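Local coordinates for hypothetical protein AGR_L_1239 (Agrobacterium tumefaciens str. C58, PDB 1VQS) that is of unknown function but belongs to the NIPSNAP family and adopts a ferredoxin-like fold that assembles into an oligomer, at residues B[41-53]-B[65-79]. Residues are numbered along the deposited sequence; the frame is centred on the assembly and turned at random.
Sequences IQKSHLGELVGYF and HIWAFSSLDDRAERR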
loop_
_atom_site.group_PDB
_atom_site.type_symbol
_atom_site.label_atom_id
_atom_site.label_comp_id
_atom_site.label_asym_id
_atom_site.label_seq_id
_atom_site.Cartn_x
_atom_site.Cartn_y
_atom_site.Cartn_z
ATOM N N ILE B 41 -31.585 -11.112 -7.045
ATOM C CA ILE B 41 -32.038 -10.225 -5.981
ATOM C C ILE B 41 -31.264 -8.909 -5.996
ATOM O O ILE B 41 -31.851 -7.835 -5.921
ATOM C CB ILE B 41 -31.941 -10.929 -4.604
ATOM C CG1 ILE B 41 -32.953 -12.090 -4.511
ATOM C CG2 ILE B 41 -32.141 -9.937 -3.473
ATOM C CD1 ILE B 41 -32.624 -13.136 -3.442
ATOM N N GLN B 42 -29.939 -8.982 -6.136
ATOM C CA GLN B 42 -29.110 -7.780 -6.103
ATOM C C GLN B 42 -29.496 -6.847 -7.263
ATOM O O GLN B 42 -29.728 -5.665 -7.063
ATOM C CB GLN B 42 -27.635 -8.143 -6.194
ATOM C CG GLN B 42 -26.731 -6.996 -5.894
ATOM C CD GLN B 42 -25.289 -7.418 -5.874
ATOM O OE1 GLN B 42 -24.916 -8.351 -6.587
ATOM N NE2 GLN B 42 -24.451 -6.693 -5.101
ATOM N N LYS B 43 -29.614 -7.389 -8.472
ATOM C CA LYS B 43 -30.018 -6.605 -9.650
ATOM C C LYS B 43 -31.395 -5.984 -9.466
ATOM O O LYS B 43 -31.668 -4.855 -9.929
ATOM C CB LYS B 43 -30.015 -7.446 -10.929
ATOM C CG LYS B 43 -28.629 -7.840 -11.392
ATOM C CD LYS B 43 -28.628 -9.041 -12.333
ATOM C CE LYS B 43 -29.268 -8.802 -13.644
ATOM N NZ LYS B 43 -29.343 -10.140 -14.332
ATOM N N SER B 44 -32.294 -6.715 -8.804
ATOM C CA SER B 44 -33.654 -6.220 -8.650
ATOM C C SER B 44 -33.764 -4.971 -7.819
ATOM O O SER B 44 -34.789 -4.292 -7.877
ATOM C CB SER B 44 -34.573 -7.271 -8.065
ATOM O OG SER B 44 -34.352 -7.430 -6.683
ATOM N N HIS B 45 -32.729 -4.668 -7.036
ATOM C CA HIS B 45 -32.675 -3.389 -6.297
ATOM C C HIS B 45 -31.759 -2.388 -6.962
ATOM O O HIS B 45 -32.118 -1.232 -7.121
ATOM C CB HIS B 45 -32.239 -3.615 -4.847
ATOM C CG HIS B 45 -33.218 -4.424 -4.054
ATOM N ND1 HIS B 45 -34.436 -3.932 -3.640
ATOM C CD2 HIS B 45 -33.154 -5.709 -3.613
ATOM C CE1 HIS B 45 -35.086 -4.884 -2.989
ATOM N NE2 HIS B 45 -34.325 -5.969 -2.948
ATOM N N LEU B 46 -30.549 -2.819 -7.302
ATOM C CA LEU B 46 -29.540 -1.890 -7.773
ATOM C C LEU B 46 -29.735 -1.452 -9.193
ATOM O O LEU B 46 -29.294 -0.366 -9.543
ATOM C CB LEU B 46 -28.157 -2.466 -7.577
ATOM C CG LEU B 46 -27.809 -2.816 -6.128
ATOM C CD1 LEU B 46 -26.333 -3.273 -6.089
ATOM C CD2 LEU B 46 -28.048 -1.676 -5.176
ATOM N N GLY B 47 -30.399 -2.271 -10.000
ATOM C CA GLY B 47 -30.667 -1.915 -11.383
ATOM C C GLY B 47 -29.659 -2.425 -12.402
ATOM O O GLY B 47 -29.539 -3.636 -12.653
ATOM N N GLU B 48 -28.932 -1.490 -12.992
ATOM C CA GLU B 48 -28.124 -1.730 -14.184
ATOM C C GLU B 48 -26.733 -2.263 -13.831
ATOM O O GLU B 48 -25.808 -1.507 -13.571
ATOM C CB GLU B 48 -28.036 -0.445 -15.028
ATOM C CG GLU B 48 -29.418 -0.005 -15.562
ATOM C CD GLU B 48 -29.340 0.992 -16.717
ATOM O OE1 GLU B 48 -28.487 0.826 -17.617
ATOM O OE2 GLU B 48 -30.170 1.920 -16.745
ATOM N N LEU B 49 -26.611 -3.592 -13.801
ATOM C CA LEU B 49 -25.306 -4.244 -13.724
ATOM C C LEU B 49 -24.602 -4.065 -15.050
ATOM O O LEU B 49 -25.148 -4.409 -16.092
ATOM C CB LEU B 49 -25.484 -5.726 -13.449
ATOM C CG LEU B 49 -24.212 -6.569 -13.393
ATOM C CD1 LEU B 49 -23.278 -6.137 -12.273
ATOM C CD2 LEU B 49 -24.573 -8.074 -13.276
ATOM N N VAL B 50 -23.367 -3.577 -14.984
ATOM C CA VAL B 50 -22.550 -3.304 -16.169
ATOM C C VAL B 50 -21.627 -4.479 -16.485
ATOM O O VAL B 50 -21.545 -4.940 -17.625
ATOM C CB VAL B 50 -21.740 -2.016 -15.950
ATOM C CG1 VAL B 50 -20.743 -1.819 -17.055
ATOM C CG2 VAL B 50 -22.670 -0.805 -15.878
ATOM N N GLY B 51 -20.948 -4.967 -15.468
ATOM C CA GLY B 51 -20.036 -6.075 -15.670
ATOM C C GLY B 51 -19.686 -6.720 -14.346
ATOM O O GLY B 51 -19.818 -6.098 -13.295
ATOM N N TYR B 52 -19.276 -7.982 -14.395
ATOM C CA TYR B 52 -18.982 -8.731 -13.188
ATOM C C TYR B 52 -17.835 -9.674 -13.523
ATOM O O TYR B 52 -18.003 -10.584 -14.324
ATOM C CB TYR B 52 -20.226 -9.496 -12.743
ATOM C CG TYR B 52 -20.309 -9.744 -11.232
ATOM C CD1 TYR B 52 -19.409 -10.577 -10.582
ATOM C CD2 TYR B 52 -21.338 -9.183 -10.475
ATOM C CE1 TYR B 52 -19.493 -10.807 -9.194
ATOM C CE2 TYR B 52 -21.428 -9.409 -9.091
ATOM C CZ TYR B 52 -20.500 -10.226 -8.458
ATOM O OH TYR B 52 -20.573 -10.487 -7.080
ATOM N N PHE B 53 -16.677 -9.470 -12.887
ATOM C CA PHE B 53 -15.420 -10.094 -13.307
ATOM C C PHE B 53 -14.690 -10.727 -12.136
ATOM O O PHE B 53 -14.861 -10.337 -10.994
ATOM C CB PHE B 53 -14.478 -9.055 -13.933
ATOM C CG PHE B 53 -15.145 -8.181 -14.967
ATOM C CD1 PHE B 53 -15.383 -8.663 -16.227
ATOM C CD2 PHE B 53 -15.552 -6.891 -14.682
ATOM C CE1 PHE B 53 -15.996 -7.881 -17.197
ATOM C CE2 PHE B 53 -16.189 -6.102 -15.675
ATOM C CZ PHE B 53 -16.387 -6.607 -16.919
ATOM N N HIS B 65 -17.030 -5.756 -9.673
ATOM C CA HIS B 65 -18.310 -5.589 -10.332
ATOM C C HIS B 65 -18.647 -4.117 -10.427
ATOM O O HIS B 65 -18.212 -3.321 -9.602
ATOM C CB HIS B 65 -19.441 -6.457 -9.746
ATOM C CG HIS B 65 -19.666 -6.350 -8.265
ATOM N ND1 HIS B 65 -20.821 -5.827 -7.708
ATOM C CD2 HIS B 65 -18.926 -6.797 -7.230
ATOM C CE1 HIS B 65 -20.759 -5.939 -6.398
ATOM N NE2 HIS B 65 -19.623 -6.520 -6.076
ATOM N N ILE B 66 -19.360 -3.780 -11.504
ATOM C CA ILE B 66 -19.612 -2.427 -11.898
ATOM C C ILE B 66 -21.103 -2.235 -12.124
ATOM O O ILE B 66 -21.760 -3.049 -12.795
ATOM C CB ILE B 66 -18.886 -2.118 -13.184
ATOM C CG1 ILE B 66 -17.404 -2.453 -13.048
ATOM C CG2 ILE B 66 -19.129 -0.688 -13.565
ATOM C CD1 ILE B 66 -16.572 -2.081 -14.244
ATOM N N TRP B 67 -21.632 -1.138 -11.577
ATOM C CA TRP B 67 -23.044 -0.793 -11.667
ATOM C C TRP B 67 -23.150 0.632 -12.182
ATOM O O TRP B 67 -22.294 1.458 -11.857
ATOM C CB TRP B 67 -23.680 -0.854 -10.267
ATOM C CG TRP B 67 -23.643 -2.214 -9.686
ATOM C CD1 TRP B 67 -22.602 -2.784 -8.985
ATOM C CD2 TRP B 67 -24.658 -3.224 -9.788
ATOM N NE1 TRP B 67 -22.918 -4.079 -8.651
ATOM C CE2 TRP B 67 -24.180 -4.360 -9.100
ATOM C CE3 TRP B 67 -25.933 -3.267 -10.359
ATOM C CZ2 TRP B 67 -24.926 -5.533 -8.986
ATOM C CZ3 TRP B 67 -26.680 -4.445 -10.230
ATOM C CH2 TRP B 67 -26.159 -5.553 -9.537
ATOM N N ALA B 68 -24.209 0.935 -12.936
ATOM C CA ALA B 68 -24.478 2.295 -13.463
ATOM C C ALA B 68 -25.695 2.861 -12.773
ATOM O O ALA B 68 -26.686 2.147 -12.614
ATOM C CB ALA B 68 -24.763 2.241 -14.948
ATOM N N PHE B 69 -25.612 4.147 -12.397
ATOM C CA PHE B 69 -26.714 4.876 -11.735
ATOM C C PHE B 69 -26.939 6.233 -12.379
ATOM O O PHE B 69 -25.978 6.877 -12.820
ATOM C CB PHE B 69 -26.373 5.094 -10.257
ATOM C CG PHE B 69 -26.185 3.823 -9.487
ATOM C CD1 PHE B 69 -27.280 3.098 -9.093
ATOM C CD2 PHE B 69 -24.929 3.352 -9.156
ATOM C CE1 PHE B 69 -27.132 1.908 -8.384
ATOM C CE2 PHE B 69 -24.777 2.166 -8.461
ATOM C CZ PHE B 69 -25.882 1.451 -8.059
ATOM N N SER B 70 -28.181 6.699 -12.409
ATOM C CA SER B 70 -28.453 7.993 -13.029
ATOM C C SER B 70 -28.094 9.158 -12.116
ATOM O O SER B 70 -27.884 10.284 -12.597
ATOM C CB SER B 70 -29.926 8.113 -13.438
ATOM O OG SER B 70 -30.750 7.801 -12.347
ATOM N N SER B 71 -28.060 8.888 -10.809
ATOM C CA SER B 71 -27.630 9.862 -9.824
ATOM C C SER B 71 -27.214 9.168 -8.571
ATOM O O SER B 71 -27.610 8.020 -8.338
ATOM C CB SER B 71 -28.747 10.839 -9.483
ATOM O OG SER B 71 -29.797 10.256 -8.732
ATOM N N LEU B 72 -26.415 9.848 -7.751
ATOM C CA LEU B 72 -25.987 9.254 -6.524
ATOM C C LEU B 72 -27.084 9.215 -5.483
ATOM O O LEU B 72 -27.053 8.330 -4.622
ATOM C CB LEU B 72 -24.712 9.906 -5.987
ATOM C CG LEU B 72 -23.522 9.734 -6.955
ATOM C CD1 LEU B 72 -22.265 10.378 -6.398
ATOM C CD2 LEU B 72 -23.224 8.290 -7.283
ATOM N N ASP B 73 -28.041 10.124 -5.542
ATOM C CA ASP B 73 -29.169 10.009 -4.608
ATOM C C ASP B 73 -30.023 8.787 -4.951
ATOM O O ASP B 73 -30.533 8.096 -4.053
ATOM C CB ASP B 73 -30.015 11.277 -4.538
ATOM C CG ASP B 73 -29.269 12.451 -3.866
ATOM O OD1 ASP B 73 -28.091 12.291 -3.545
ATOM O OD2 ASP B 73 -29.876 13.521 -3.699
ATOM N N ASP B 74 -30.175 8.502 -6.243
ATOM C CA ASP B 74 -30.891 7.304 -6.650
ATOM C C ASP B 74 -30.113 6.059 -6.243
ATOM O O ASP B 74 -30.690 5.083 -5.741
ATOM C CB ASP B 74 -31.189 7.295 -8.151
ATOM C CG ASP B 74 -32.146 6.164 -8.540
ATOM O OD1 ASP B 74 -33.233 6.049 -7.949
ATOM O OD2 ASP B 74 -31.778 5.382 -9.410
ATOM N N ARG B 75 -28.797 6.076 -6.430
ATOM C CA ARG B 75 -27.986 4.967 -5.920
ATOM C C ARG B 75 -28.270 4.732 -4.440
ATOM O O ARG B 75 -28.413 3.613 -3.983
ATOM C CB ARG B 75 -26.490 5.255 -6.104
ATOM C CG ARG B 75 -25.572 4.278 -5.389
ATOM C CD ARG B 75 -24.102 4.695 -5.543
ATOM N NE ARG B 75 -23.308 3.692 -4.849
ATOM C CZ ARG B 75 -23.140 3.624 -3.534
ATOM N NH1 ARG B 75 -23.592 4.587 -2.746
ATOM N NH2 ARG B 75 -22.477 2.607 -3.014
ATOM N N ALA B 76 -28.276 5.817 -3.679
ATOM C CA ALA B 76 -28.469 5.686 -2.235
ATOM C C ALA B 76 -29.816 5.037 -1.891
ATOM O O ALA B 76 -29.900 4.172 -1.024
ATOM C CB ALA B 76 -28.353 7.035 -1.575
ATOM N N GLU B 77 -30.856 5.442 -2.589
ATOM C CA GLU B 77 -32.193 4.926 -2.319
ATOM C C GLU B 77 -32.248 3.434 -2.672
ATOM O O GLU B 77 -32.836 2.625 -1.944
ATOM C CB GLU B 77 -33.187 5.716 -3.132
ATOM C CG GLU B 77 -33.299 7.158 -2.627
ATOM C CD GLU B 77 -33.935 8.108 -3.612
ATOM O OE1 GLU B 77 -34.590 7.630 -4.563
ATOM O OE2 GLU B 77 -33.780 9.344 -3.417
ATOM N N ARG B 78 -31.599 3.079 -3.784
ATOM C CA ARG B 78 -31.541 1.673 -4.227
ATOM C C ARG B 78 -30.782 0.800 -3.242
ATOM O O ARG B 78 -31.222 -0.319 -2.917
ATOM C CB ARG B 78 -30.947 1.571 -5.649
ATOM C CG ARG B 78 -31.853 2.086 -6.742
ATOM C CD ARG B 78 -31.133 2.176 -8.050
ATOM N NE ARG B 78 -32.008 2.545 -9.164
ATOM C CZ ARG B 78 -32.763 1.692 -9.859
ATOM N NH1 ARG B 78 -32.773 0.401 -9.563
ATOM N NH2 ARG B 78 -33.520 2.136 -10.844
ATOM N N ARG B 79 -29.629 1.271 -2.772
ATOM C CA ARG B 79 -28.869 0.472 -1.820
ATOM C C ARG B 79 -29.602 0.328 -0.494
ATOM O O ARG B 79 -29.472 -0.703 0.158
ATOM C CB ARG B 79 -27.488 1.072 -1.616
ATOM C CG ARG B 79 -26.640 0.957 -2.865
ATOM C CD ARG B 79 -25.148 0.893 -2.653
ATOM N NE ARG B 79 -24.729 -0.117 -1.676
ATOM C CZ ARG B 79 -24.379 -1.383 -1.934
ATOM N NH1 ARG B 79 -24.360 -1.904 -3.151
ATOM N NH2 ARG B 79 -24.036 -2.155 -0.920
HETATM O O HOH W 1 -23.663 -4.886 -2.884
HETATM O O HOH W 2 -34.597 -1.965 -9.115
HETATM O O HOH W 3 -29.019 1.179 -11.778
#
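The carbonyl oxygen of I66 receives two backbone N-H groups, V50 N at 2.8 Å and, weakly, G51 N at 3.4 Å. Two residues of strand 48-53 thus face one of strand 65-69, a classic beta bulge. Glycine suits position 51 because the F53 ring lies where a CB would sit; G51 O takes I66 N in return. Within the bulge, V50 lays its branched CB against I66 CG2 and turns CG2 to the small A68 CB.

On the sheet face carrying W67, the indole is sandwiched: L46 CD1 stands over the centre of its six-membered ring on one side (3.9 Å to the centroid), and L49 CD1 presses on the opposite side. With CG anti to N (chi1 178°) and chi2 near 62°, L49 brings CD1 over that face. The indole is pinned in rotation by NE1, which donates to H65 ND1 at 2.9 Å in the plane of both rings, and the same imidazole lies in an offset stack on Y52, planes 12° apart. Y52 OH is hydrogen-bonded to Y30 OH.

This is the ferredoxin-like layout, helices 27-46 and 72-84 packed on one face of an antiparallel sheet, with 48-55 and 62-69 forming a hairpin. Where helix 41-46 ends, G47 adopts positive phi, a conformation in which a CB would be jammed against the carbonyl O of L46, and the long arm of R78 reaches from the other helix to H45 O (NH1, 3.0 Å), meeting it from above the carbonyl plane. D74 OD2 holds R78 NE in a salt bridge, steadying the guanidinium. Nearby, a water ties L46 O, E48 N and A68 O together.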